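Local atomic coordinates of hypothetical protein (Pectobacterium atrosepticum SCRI1043, PDB entry 2P7I), a protein that is a putative methyltransferase of the S-adenosylmethionine-dependent superfamily, probably transferring a methyl group from that cofactor to a substrate not yet identified. Residues Tyr227-Gly230 / Gln231-Asp235. Residues are numbered along the deposited sequence; the frame is centred on the assembly and turned at random.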
ATOM      1  N   TYR B 227       9.243  -4.884 -12.276  1.00 26.50           N
ATOM      2  CA  TYR B 227      10.339  -4.096 -11.705  1.00 26.48           C
ATOM      3  C   TYR B 227       9.952  -2.622 -11.487  1.00 25.72           C
ATOM      4  O   TYR B 227      10.208  -2.002 -10.423  1.00 27.82           O
ATOM      5  CB  TYR B 227      11.573  -4.218 -12.610  1.00 27.78           C
ATOM      6  CG  TYR B 227      12.699  -3.299 -12.200  1.00 23.84           C
ATOM      7  CD1 TYR B 227      13.496  -3.598 -11.097  1.00 31.80           C
ATOM      8  CD2 TYR B 227      12.939  -2.123 -12.881  1.00 28.99           C
ATOM      9  CE1 TYR B 227      14.550  -2.764 -10.711  1.00 33.99           C
ATOM     10  CE2 TYR B 227      13.989  -1.262 -12.486  1.00 31.72           C
ATOM     11  CZ  TYR B 227      14.776  -1.579 -11.393  1.00 35.70           C
ATOM     12  OH  TYR B 227      15.799  -0.731 -10.994  1.00 29.70           O
ATOM     13  N   GLN B 228       9.379  -2.023 -12.509  1.00 27.72           N
ATOM     14  CA  GLN B 228       8.996  -0.630 -12.465  1.00 25.87           C
ATOM     15  C   GLN B 228       7.945  -0.398 -11.374  1.00 28.49           C
ATOM     16  O   GLN B 228       8.063   0.527 -10.582  1.00 28.65           O
ATOM     17  CB  GLN B 228       8.429  -0.182 -13.794  1.00 27.85           C
ATOM     18  CG  GLN B 228       9.420  -0.104 -14.927  1.00 27.25           C
ATOM     19  CD  GLN B 228       8.666   0.127 -16.252  1.00 31.55           C
ATOM     20  OE1 GLN B 228       8.329   1.251 -16.600  1.00 45.74           O
ATOM     21  NE2 GLN B 228       8.313  -0.930 -16.899  1.00 34.14           N
ATOM     22  N   LEU B 229       6.895  -1.219 -11.363  1.00 28.57           N
ATOM     23  CA  LEU B 229       5.860  -1.061 -10.337  1.00 27.46           C
ATOM     24  C   LEU B 229       6.342  -1.361  -8.931  1.00 26.93           C
ATOM     25  O   LEU B 229       5.889  -0.727  -8.001  1.00 25.40           O
ATOM     26  CB  LEU B 229       4.642  -1.925 -10.642  1.00 28.90           C
ATOM     27  CG  LEU B 229       3.397  -1.593  -9.801  1.00 29.93           C
ATOM     28  CD1 LEU B 229       2.829  -0.238 -10.156  1.00 27.74           C
ATOM     29  CD2 LEU B 229       2.378  -2.738  -9.946  1.00 30.66           C
ATOM     30  N   GLY B 230       7.238  -2.328  -8.775  1.00 24.54           N
ATOM     31  CA  GLY B 230       7.827  -2.654  -7.501  1.00 26.25           C
ATOM     32  C   GLY B 230       8.443  -1.500  -6.782  1.00 26.66           C
ATOM     33  O   GLY B 230       8.341  -1.400  -5.559  1.00 24.81           O
ATOM     34  N   GLN B 231       9.115  -0.617  -7.518  1.00 27.31           N
ATOM     35  CA  GLN B 231       9.653   0.589  -6.885  1.00 26.46           C
ATOM     36  C   GLN B 231       8.590   1.426  -6.190  1.00 27.04           C
ATOM     37  O   GLN B 231       8.902   2.130  -5.224  1.00 27.45           O
ATOM     38  CB  GLN B 231      10.409   1.448  -7.893  1.00 25.18           C
ATOM     39  CG  GLN B 231      11.665   0.750  -8.381  1.00 27.74           C
ATOM     40  CD  GLN B 231      12.455   1.562  -9.378  1.00 31.06           C
ATOM     41  OE1 GLN B 231      11.968   2.563  -9.883  1.00 25.79           O
ATOM     42  NE2 GLN B 231      13.664   1.080  -9.717  1.00 29.94           N
ATOM     43  N   GLN B 232       7.347   1.366  -6.668  1.00 24.97           N
ATOM     44  CA  GLN B 232       6.269   2.129  -6.069  1.00 25.12           C
ATOM     45  C   GLN B 232       5.648   1.416  -4.848  1.00 23.61           C
ATOM     46  O   GLN B 232       4.907   2.048  -4.106  1.00 26.76           O
ATOM     47  CB  GLN B 232       5.188   2.413  -7.142  1.00 27.83           C
ATOM     48  CG  GLN B 232       5.786   3.128  -8.350  1.00 30.29           C
ATOM     49  CD  GLN B 232       4.796   3.586  -9.416  1.00 32.28           C
ATOM     50  OE1 GLN B 232       3.554   3.403  -9.333  1.00 30.85           O
ATOM     51  NE2 GLN B 232       5.343   4.242 -10.418  1.00 26.03           N
ATOM     52  N   TYR B 233       5.961   0.128  -4.655  1.00 25.38           N
ATOM     53  CA  TYR B 233       5.425  -0.631  -3.511  1.00 26.06           C
ATOM     54  C   TYR B 233       6.567  -1.481  -2.927  1.00 23.13           C
ATOM     55  O   TYR B 233       6.545  -2.698  -3.007  1.00 28.39           O
ATOM     56  CB  TYR B 233       4.232  -1.524  -3.953  1.00 25.85           C
ATOM     57  CG  TYR B 233       3.036  -0.753  -4.417  1.00 22.98           C
ATOM     58  CD1 TYR B 233       2.150  -0.133  -3.513  1.00 25.70           C
ATOM     59  CD2 TYR B 233       2.837  -0.552  -5.772  1.00 26.47           C
ATOM     60  CE1 TYR B 233       1.094   0.596  -3.967  1.00 23.50           C
ATOM     61  CE2 TYR B 233       1.780   0.162  -6.229  1.00 24.81           C
ATOM     62  CZ  TYR B 233       0.899   0.740  -5.335  1.00 31.89           C
ATOM     63  OH  TYR B 233      -0.124   1.496  -5.830  1.00 29.30           O
ATOM     64  N   PRO B 234       7.603  -0.812  -2.384  1.00 26.02           N
ATOM     65  CA  PRO B 234       8.730  -1.555  -1.855  1.00 25.28           C
ATOM     66  C   PRO B 234       8.356  -2.699  -0.927  1.00 25.72           C
ATOM     67  O   PRO B 234       9.012  -3.718  -0.928  1.00 25.33           O
ATOM     68  CB  PRO B 234       9.508  -0.465  -1.118  1.00 26.11           C
ATOM     69  CG  PRO B 234       9.282   0.739  -1.951  1.00 28.54           C
ATOM     70  CD  PRO B 234       7.821   0.623  -2.251  1.00 23.30           C
ATOM     71  N   ASP B 235       7.332  -2.513  -0.100  1.00 26.96           N
ATOM     72  CA  ASP B 235       6.988  -3.482   0.946  1.00 28.47           C
ATOM     73  C   ASP B 235       6.454  -4.783   0.357  1.00 27.59           C
ATOM     74  O   ASP B 235       6.416  -5.778   1.059  1.00 27.25           O
ATOM     75  CB  ASP B 235       5.978  -2.891   1.922  1.00 28.23           C
ATOM     76  CG  ASP B 235       5.741  -3.783   3.135  1.00 35.26           C
ATOM     77  OD1 ASP B 235       6.706  -4.146   3.829  1.00 31.34           O
ATOM     78  OD2 ASP B 235       4.572  -4.089   3.411  1.00 29.77           O
TER
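The C-terminal turn of helix 220-230 unwinds through a type I beta turn, Gly230 to Tyr233, in which Tyr233 N donates to Gly230 O at 3.0 Å. One step earlier, Gln232 N reaches Leu229 O at 2.9 Å, approaching from above the carbonyl plane, 54° out of it. Bonds of the alpha-helical spacing survive here in weak form: Gln231 N to Tyr227 O is 3.4 Å, and Tyr233 N adds a long, bent second bond to Leu229 O. Pro234, with no N-H to offer, opens a short 3-10 segment that leads to strand 237-245, an antiparallel member of the mixed sheet in this Rossmann-like methyltransferase fold. From within the turn, the extended side chain of Gln231 runs back along the helix, its NE2 3.3 Å from Tyr227 CZ and its amide plane tilted 63° from the ring. The Gln231 amide is held from outside, since OE1 is hydrogen-bonded to Arg196 of a second subunit, while the Tyr227 ring lies nearly parallel to that of Phe32. Just before the turn, Leu229, with CG anti to its own N (chi1 -167°), brings CD1 to 4.1 Å from Tyr233 CE2, and both side chains rest on Phe201 of strand 192-201. Gln150 of a third subunit packs against Leu229, and its NE2 makes a weak hydrogen bond with Tyr233 OH.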